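Local coordinates for mitogen activated protein kinase, putative (Leishmania donovani, PDB 4QNY), which probably transfers phosphate from ATP to serine or threonine residues of protein substrates as a mitogen-activated protein kinase, with magnesium as cofactor, at residues 72-77 against 325-330; 88-93 against 102-107. One frame throughout, in Å; residues are numbered along the deposited sequence.

Contact 1. Residues 72-77 against 325-330; sequences IKLLAH and ALFRFD
Phe327 points its ring at the end of helix 62-77, where Leu74, His77 and Lys73 receive it from three directions. Leu74 takes a face: its CD2 methyl stands 3.6 Å from the centroid of the Phe327 ring and only 6° off the ring normal, a CH-pi contact centred so well that CD2 lies at similar distances from all six ring carbons. The side chains cross at about a right angle. His77 and Lys73 meet the rim instead. The edge of Phe327 is turned to the face of the imidazole in a T-shaped pair, with planes at 89° and ring centroids 5.3 Å apart; CD1 of Phe327 makes the approach, 3.7 Å from CG of His77. With CG anti to the backbone N (chi1 179°), the imidazole reaches out from the helix end far enough for Phe327 CB also to lie over that ring, 4.0 Å from its centroid. The helix is the C-helix of the kinase N-lobe, and residues 325-330 belong to the C-terminal extension that, as in other MAP kinases, runs back along the N-lobe. Leu74 also touches Phe169, next to the magnesium ligand Asp168, and both Leu74 and Phe327 pack on Val146. Around the rim from His77, Lys73 CB comes 3.8 Å from CZ of Phe327, so the aliphatic base of the lysine does the touching. Phe327 in turn directs its CD2 edge at the Phe329 ring, 3.4 Å above the plane of that ring and over its centre. At the outer edge of the His77 imidazole, the carbonyl oxygen of Ala325 lies in the ring plane, 3.2 Å from CE1.

Contact 2. Residues 88-93 against 102-107; sequences NILTPE and YIVMDI. With ANP (phosphoaminophosphonic acid-adenylate ester), chain D.
The hairpin of strands 86-90 and 101-106 closes one edge of the N-lobe sheet, and its second strand runs into the adenine end of the nucleotide pocket. Asn88 and Val104 form one hydrogen-bonded antiparallel pair: Asn88 N reaches Val104 O at 3.2 Å, and Val104 N returns to Asn88 O at 2.9 Å. Leu90 and Tyr102 form the next, with Leu90 N to Tyr102 O at 3.0 Å and Tyr102 N to Leu90 O at 2.9 Å; this last bond is nearly straight (168°) and lies in the carbonyl plane. Between them Ile89 and Ile103 are a non-hydrogen-bonded pair, CD1 of Ile89 only loosely touching CG2 of Ile103. The other face carries Asn88, Leu90, Tyr102 and Val104. There CB of Asn88 sits 3.6 Å from CB of Val104, and Leu90 CB packs on Tyr102 CB. Asn88 ND2 is hydrogen-bonded to Tyr22 OH and Tyr102 OH to Glu14 OE1.

Beyond the pairing, Asp106 O accepts a 2.6 Å hydrogen bond from N6 of the ATP analogue, and Met108 N also binds the nucleotide. Met105, bent at chi3 (-65°), brings CE to 3.6 Å from adenine N7, while Ile107 CD1 lies 3.4 Å from adenine N1. Met105 holds the gatekeeper position, and this passage from strand into adenine-binding hinge is characteristic of the protein kinase fold.

Overall arrangement
The two contacts lie about 17 Å apart between centres and meet through the helix. Ile72 CD1 packs on Ile103 CD1 at 3.6 Å and Ile72 CG1 on Ile89 CD1 at 3.7 Å, so helix 62-77 carries contact 1 at its end and rests against the isoleucine face of contact 2. The touching residues of contact 2 are all buried; the contact is local in sequence and built on paired backbone bonds, with one end at the adenine. Contact 1 is only partly buried and joins residues far apart in the chain through aromatic and aliphatic side chains, its partner a loop. Contact 2 is nested within the long chain loop that contact 1 closes.

Contact 1. Residues 72-77 against 325-330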
loop_
_atom_site.group_PDB
_atom_site.type_symbol
_atom_site.label_atom_id
_atom_site.label_comp_id
_atom_site.label_asym_id
_atom_site.label_seq_id
_atom_site.Cartn_x
_atom_site.Cartn_y
_atom_site.Cartn_z
ATOM N N ILE A 72 6.929 -0.586 -11.933
ATOM C CA ILE A 72 7.857 0.410 -12.462
ATOM C C ILE A 72 7.125 1.405 -13.357
ATOM O O ILE A 72 7.357 2.613 -13.277
ATOM C CB ILE A 72 9.012 -0.250 -13.247
ATOM C CG1 ILE A 72 10.119 -0.686 -12.289
ATOM C CG2 ILE A 72 9.594 0.706 -14.276
ATOM C CD1 ILE A 72 10.199 -2.168 -12.088
ATOM N N LYS A 73 6.232 0.893 -14.199
ATOM C CA LYS A 73 5.440 1.740 -15.084
ATOM C C LYS A 73 4.599 2.738 -14.295
ATOM O O LYS A 73 4.500 3.907 -14.665
ATOM C CB LYS A 73 4.535 0.891 -15.978
ATOM C CG LYS A 73 5.235 0.289 -17.185
ATOM C CD LYS A 73 4.221 -0.248 -18.184
ATOM C CE LYS A 73 4.853 -0.485 -19.545
ATOM N NZ LYS A 73 3.832 -0.831 -20.574
ATOM N N LEU A 74 4.001 2.270 -13.204
ATOM C CA LEU A 74 3.171 3.121 -12.360
ATOM C C LEU A 74 3.997 4.185 -11.646
ATOM O O LEU A 74 3.582 5.338 -11.551
ATOM C CB LEU A 74 2.408 2.276 -11.340
ATOM C CG LEU A 74 1.240 1.464 -11.900
ATOM C CD1 LEU A 74 0.872 0.349 -10.947
ATOM C CD2 LEU A 74 0.041 2.363 -12.159
ATOM N N LEU A 75 5.166 3.794 -11.144
ATOM C CA LEU A 75 6.056 4.732 -10.467
ATOM C C LEU A 75 6.486 5.857 -11.403
ATOM O O LEU A 75 6.574 7.016 -10.997
ATOM C CB LEU A 75 7.286 4.006 -9.917
ATOM C CG LEU A 75 7.067 3.151 -8.668
ATOM C CD1 LEU A 75 8.310 2.335 -8.351
ATOM C CD2 LEU A 75 6.680 4.024 -7.483
ATOM N N ALA A 76 6.744 5.510 -12.659
ATOM C CA ALA A 76 7.118 6.497 -13.663
ATOM C C ALA A 76 5.902 7.293 -14.122
ATOM O O ALA A 76 6.025 8.433 -14.574
ATOM C CB ALA A 76 7.787 5.821 -14.848
ATOM N N HIS A 77 4.726 6.685 -13.998
ATOM C CA HIS A 77 3.484 7.310 -14.440
ATOM C C HIS A 77 3.092 8.494 -13.563
ATOM O O HIS A 77 2.554 9.486 -14.051
ATOM C CB HIS A 77 2.351 6.280 -14.460
ATOM C CG HIS A 77 1.028 6.843 -14.877
ATOM N ND1 HIS A 77 0.085 7.275 -13.970
ATOM C CD2 HIS A 77 0.492 7.044 -16.103
ATOM C CE1 HIS A 77 -0.976 7.720 -14.620
ATOM N NE2 HIS A 77 -0.755 7.590 -15.917
ATOM N N ALA A 325 -3.853 11.713 -15.676
ATOM C CA ALA A 325 -4.002 10.969 -16.921
ATOM C C ALA A 325 -4.248 9.490 -16.643
ATOM O O ALA A 325 -3.764 8.945 -15.651
ATOM C CB ALA A 325 -2.774 11.147 -17.797
ATOM N N LEU A 326 -5.002 8.846 -17.528
ATOM C CA LEU A 326 -5.342 7.438 -17.365
ATOM C C LEU A 326 -4.144 6.537 -17.645
ATOM O O LEU A 326 -3.510 6.639 -18.694
ATOM C CB LEU A 326 -6.502 7.059 -18.287
ATOM C CG LEU A 326 -7.148 5.694 -18.044
ATOM C CD1 LEU A 326 -8.417 5.843 -17.219
ATOM C CD2 LEU A 326 -7.435 4.985 -19.360
ATOM N N PHE A 327 -3.839 5.655 -16.698
ATOM C CA PHE A 327 -2.779 4.671 -16.882
ATOM C C PHE A 327 -3.250 3.576 -17.833
ATOM O O PHE A 327 -4.308 2.982 -17.629
ATOM C CB PHE A 327 -2.362 4.071 -15.537
ATOM C CG PHE A 327 -1.272 3.039 -15.639
ATOM C CD1 PHE A 327 0.056 3.421 -15.723
ATOM C CD2 PHE A 327 -1.576 1.688 -15.637
ATOM C CE1 PHE A 327 1.060 2.474 -15.811
ATOM C CE2 PHE A 327 -0.578 0.737 -15.726
ATOM C CZ PHE A 327 0.742 1.130 -15.813
ATOM N N ARG A 328 -2.468 3.314 -18.876
ATOM C CA ARG A 328 -2.848 2.303 -19.858
ATOM C C ARG A 328 -2.240 0.940 -19.537
ATOM O O ARG A 328 -1.019 0.780 -19.515
ATOM C CB ARG A 328 -2.441 2.739 -21.266
ATOM C CG ARG A 328 -2.741 1.698 -22.335
ATOM C CD ARG A 328 -2.511 2.244 -23.733
ATOM N NE ARG A 328 -1.731 3.477 -23.721
ATOM C CZ ARG A 328 -1.281 4.087 -24.812
ATOM N NH1 ARG A 328 -1.528 3.573 -26.009
ATOM N NH2 ARG A 328 -0.580 5.207 -24.707
ATOM N N PHE A 329 -3.109 -0.038 -19.296
ATOM C CA PHE A 329 -2.686 -1.398 -18.982
ATOM C C PHE A 329 -2.540 -2.254 -20.236
ATOM O O PHE A 329 -3.515 -2.489 -20.947
ATOM C CB PHE A 329 -3.686 -2.071 -18.036
ATOM C CG PHE A 329 -3.863 -1.365 -16.720
ATOM C CD1 PHE A 329 -3.132 -1.751 -15.608
ATOM C CD2 PHE A 329 -4.776 -0.331 -16.589
ATOM C CE1 PHE A 329 -3.300 -1.110 -14.393
ATOM C CE2 PHE A 329 -4.948 0.314 -15.379
ATOM C CZ PHE A 329 -4.210 -0.077 -14.279
ATOM N N ASP A 330 -1.323 -2.722 -20.497
ATOM C CA ASP A 330 -1.076 -3.682 -21.571
ATOM C C ASP A 330 0.178 -4.502 -21.288
ATOM O O ASP A 330 0.180 -5.366 -20.411
ATOM C CB ASP A 330 -0.947 -2.979 -22.925
ATOM C CG ASP A 330 -2.289 -2.739 -23.589
ATOM O OD1 ASP A 330 -2.922 -3.724 -24.027
ATOM O OD2 ASP A 330 -2.712 -1.566 -23.676
#

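Contact 2. Residues 88-93 against 102-107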
loop_
_atom_site.group_PDB
_atom_site.type_symbol
_atom_site.label_atom_id
_atom_site.label_comp_id
_atom_site.label_asym_id
_atom_site.label_seq_id
_atom_site.Cartn_x
_atom_site.Cartn_y
_atom_site.Cartn_z
ATOM N N ASN A 88 15.496 6.270 -11.142
ATOM C CA ASN A 88 16.239 5.482 -12.123
ATOM C C ASN A 88 15.829 4.011 -12.167
ATOM O O ASN A 88 15.229 3.492 -11.226
ATOM C CB ASN A 88 17.741 5.585 -11.841
ATOM C CG ASN A 88 18.580 5.490 -13.100
ATOM O OD1 ASN A 88 18.171 4.887 -14.091
ATOM N ND2 ASN A 88 19.765 6.089 -13.065
ATOM N N ILE A 89 16.160 3.351 -13.275
ATOM C CA ILE A 89 15.959 1.913 -13.428
ATOM C C ILE A 89 17.248 1.257 -13.924
ATOM O O ILE A 89 17.607 1.384 -15.093
ATOM C CB ILE A 89 14.816 1.588 -14.412
ATOM C CG1 ILE A 89 13.516 2.275 -13.986
ATOM C CG2 ILE A 89 14.614 0.082 -14.515
ATOM C CD1 ILE A 89 12.930 1.730 -12.703
ATOM N N LEU A 90 17.937 0.557 -13.029
ATOM C CA LEU A 90 19.212 -0.069 -13.365
ATOM C C LEU A 90 19.032 -1.511 -13.823
ATOM O O LEU A 90 18.608 -2.369 -13.050
ATOM C CB LEU A 90 20.162 -0.018 -12.168
ATOM C CG LEU A 90 20.406 1.363 -11.558
ATOM C CD1 LEU A 90 21.403 1.271 -10.413
ATOM C CD2 LEU A 90 20.885 2.345 -12.615
ATOM N N THR A 91 19.366 -1.772 -15.082
ATOM C CA THR A 91 19.234 -3.103 -15.662
ATOM C C THR A 91 20.545 -3.564 -16.297
ATOM O O THR A 91 21.297 -2.748 -16.826
ATOM C CB THR A 91 18.123 -3.131 -16.721
ATOM O OG1 THR A 91 18.344 -2.068 -17.654
ATOM C CG2 THR A 91 16.757 -2.949 -16.074
ATOM N N PRO A 92 20.826 -4.876 -16.237
ATOM C CA PRO A 92 22.028 -5.437 -16.868
ATOM C C PRO A 92 21.989 -5.317 -18.388
ATOM O O PRO A 92 20.960 -5.605 -19.001
ATOM C CB PRO A 92 22.000 -6.908 -16.438
ATOM C CG PRO A 92 21.116 -6.945 -15.234
ATOM C CD PRO A 92 20.084 -5.891 -15.474
ATOM N N GLU A 93 23.100 -4.900 -18.986
ATOM C CA GLU A 93 23.175 -4.723 -20.432
ATOM C C GLU A 93 23.092 -6.057 -21.170
ATOM O O GLU A 93 22.574 -6.130 -22.283
ATOM C CB GLU A 93 24.464 -3.993 -20.814
ATOM N N TYR A 102 17.649 -3.156 -10.405
ATOM C CA TYR A 102 17.430 -2.230 -9.297
ATOM C C TYR A 102 16.427 -1.128 -9.618
ATOM O O TYR A 102 16.438 -0.553 -10.707
ATOM C CB TYR A 102 18.756 -1.597 -8.869
ATOM C CG TYR A 102 19.623 -2.501 -8.024
ATOM C CD1 TYR A 102 19.570 -2.446 -6.638
ATOM C CD2 TYR A 102 20.491 -3.411 -8.612
ATOM C CE1 TYR A 102 20.360 -3.269 -5.860
ATOM C CE2 TYR A 102 21.285 -4.239 -7.841
ATOM C CZ TYR A 102 21.215 -4.164 -6.466
ATOM O OH TYR A 102 22.000 -4.985 -5.692
ATOM N N ILE A 103 15.563 -0.840 -8.651
ATOM C CA ILE A 103 14.637 0.280 -8.741
ATOM C C ILE A 103 15.125 1.415 -7.852
ATOM O O ILE A 103 15.281 1.240 -6.643
ATOM C CB ILE A 103 13.211 -0.124 -8.321
ATOM C CG1 ILE A 103 12.699 -1.264 -9.202
ATOM C CG2 ILE A 103 12.277 1.074 -8.387
ATOM C CD1 ILE A 103 11.422 -1.895 -8.695
ATOM N N VAL A 104 15.372 2.575 -8.452
ATOM C CA VAL A 104 15.906 3.714 -7.715
ATOM C C VAL A 104 14.833 4.765 -7.451
ATOM O O VAL A 104 14.281 5.352 -8.382
ATOM C CB VAL A 104 17.079 4.363 -8.470
ATOM C CG1 VAL A 104 17.574 5.590 -7.727
ATOM C CG2 VAL A 104 18.204 3.357 -8.659
ATOM N N MET A 105 14.545 4.999 -6.174
ATOM C CA MET A 105 13.497 5.931 -5.774
ATOM C C MET A 105 14.020 7.006 -4.828
ATOM O O MET A 105 15.120 6.887 -4.287
ATOM C CB MET A 105 12.348 5.179 -5.099
ATOM C CG MET A 105 11.858 3.961 -5.857
ATOM S SD MET A 105 10.982 2.817 -4.776
ATOM C CE MET A 105 12.305 2.314 -3.677
ATOM N N ASP A 106 13.223 8.054 -4.631
ATOM C CA ASP A 106 13.524 9.062 -3.620
ATOM C C ASP A 106 13.530 8.421 -2.237
ATOM O O ASP A 106 12.844 7.426 -2.006
ATOM C CB ASP A 106 12.509 10.206 -3.668
ATOM C CG ASP A 106 12.638 11.051 -4.920
ATOM O OD1 ASP A 106 13.782 11.368 -5.310
ATOM O OD2 ASP A 106 11.596 11.401 -5.512
ATOM N N ILE A 107 14.304 8.989 -1.320
ATOM C CA ILE A 107 14.428 8.416 0.013
ATOM C C ILE A 107 13.459 9.072 1.000
ATOM O O ILE A 107 13.240 10.284 0.970
ATOM C CB ILE A 107 15.884 8.534 0.541
ATOM C CG1 ILE A 107 16.049 7.783 1.863
ATOM C CG2 ILE A 107 16.304 9.993 0.678
ATOM C CD1 ILE A 107 15.844 6.291 1.743
HETATM P PG ANP D . 7.036 -5.657 -3.527
HETATM O O1G ANP D . 8.520 -5.836 -3.584
HETATM O O2G ANP D . 6.604 -4.594 -4.609
HETATM O O3G ANP D . 6.331 -7.034 -3.859
HETATM P PB ANP D . 7.800 -4.870 -0.913
HETATM O O1B ANP D . 8.724 -6.044 -0.899
HETATM O O2B ANP D . 7.206 -4.690 0.514
HETATM N N3B ANP D . 6.537 -5.129 -1.993
HETATM P PA ANP D . 8.325 -2.159 -0.694
HETATM O O1A ANP D . 7.072 -2.126 0.094
HETATM O O2A ANP D . 8.326 -1.166 -1.860
HETATM O O3A ANP D . 8.599 -3.596 -1.335
HETATM O "O5'" ANP D . 9.530 -1.870 0.294
HETATM C "C5'" ANP D . 9.679 -2.575 1.545
HETATM C "C4'" ANP D . 10.062 -1.590 2.622
HETATM O "O4'" ANP D . 11.196 -0.810 2.192
HETATM C "C3'" ANP D . 9.000 -0.559 2.977
HETATM O "O3'" ANP D . 8.067 -1.086 3.914
HETATM C "C2'" ANP D . 9.837 0.573 3.576
HETATM O "O2'" ANP D . 10.112 0.350 4.955
HETATM C "C1'" ANP D . 11.128 0.491 2.751
HETATM N N9 ANP D . 11.193 1.463 1.665
HETATM C C8 ANP D . 10.717 1.313 0.392
HETATM N N7 ANP D . 10.909 2.357 -0.384
HETATM C C5 ANP D . 11.558 3.255 0.449
HETATM C C6 ANP D . 12.042 4.565 0.232
HETATM N N6 ANP D . 11.940 5.212 -0.930
HETATM N N1 ANP D . 12.642 5.190 1.270
HETATM C C2 ANP D . 12.745 4.548 2.437
HETATM N N3 ANP D . 12.329 3.318 2.757
HETATM C C4 ANP D . 11.741 2.726 1.712
#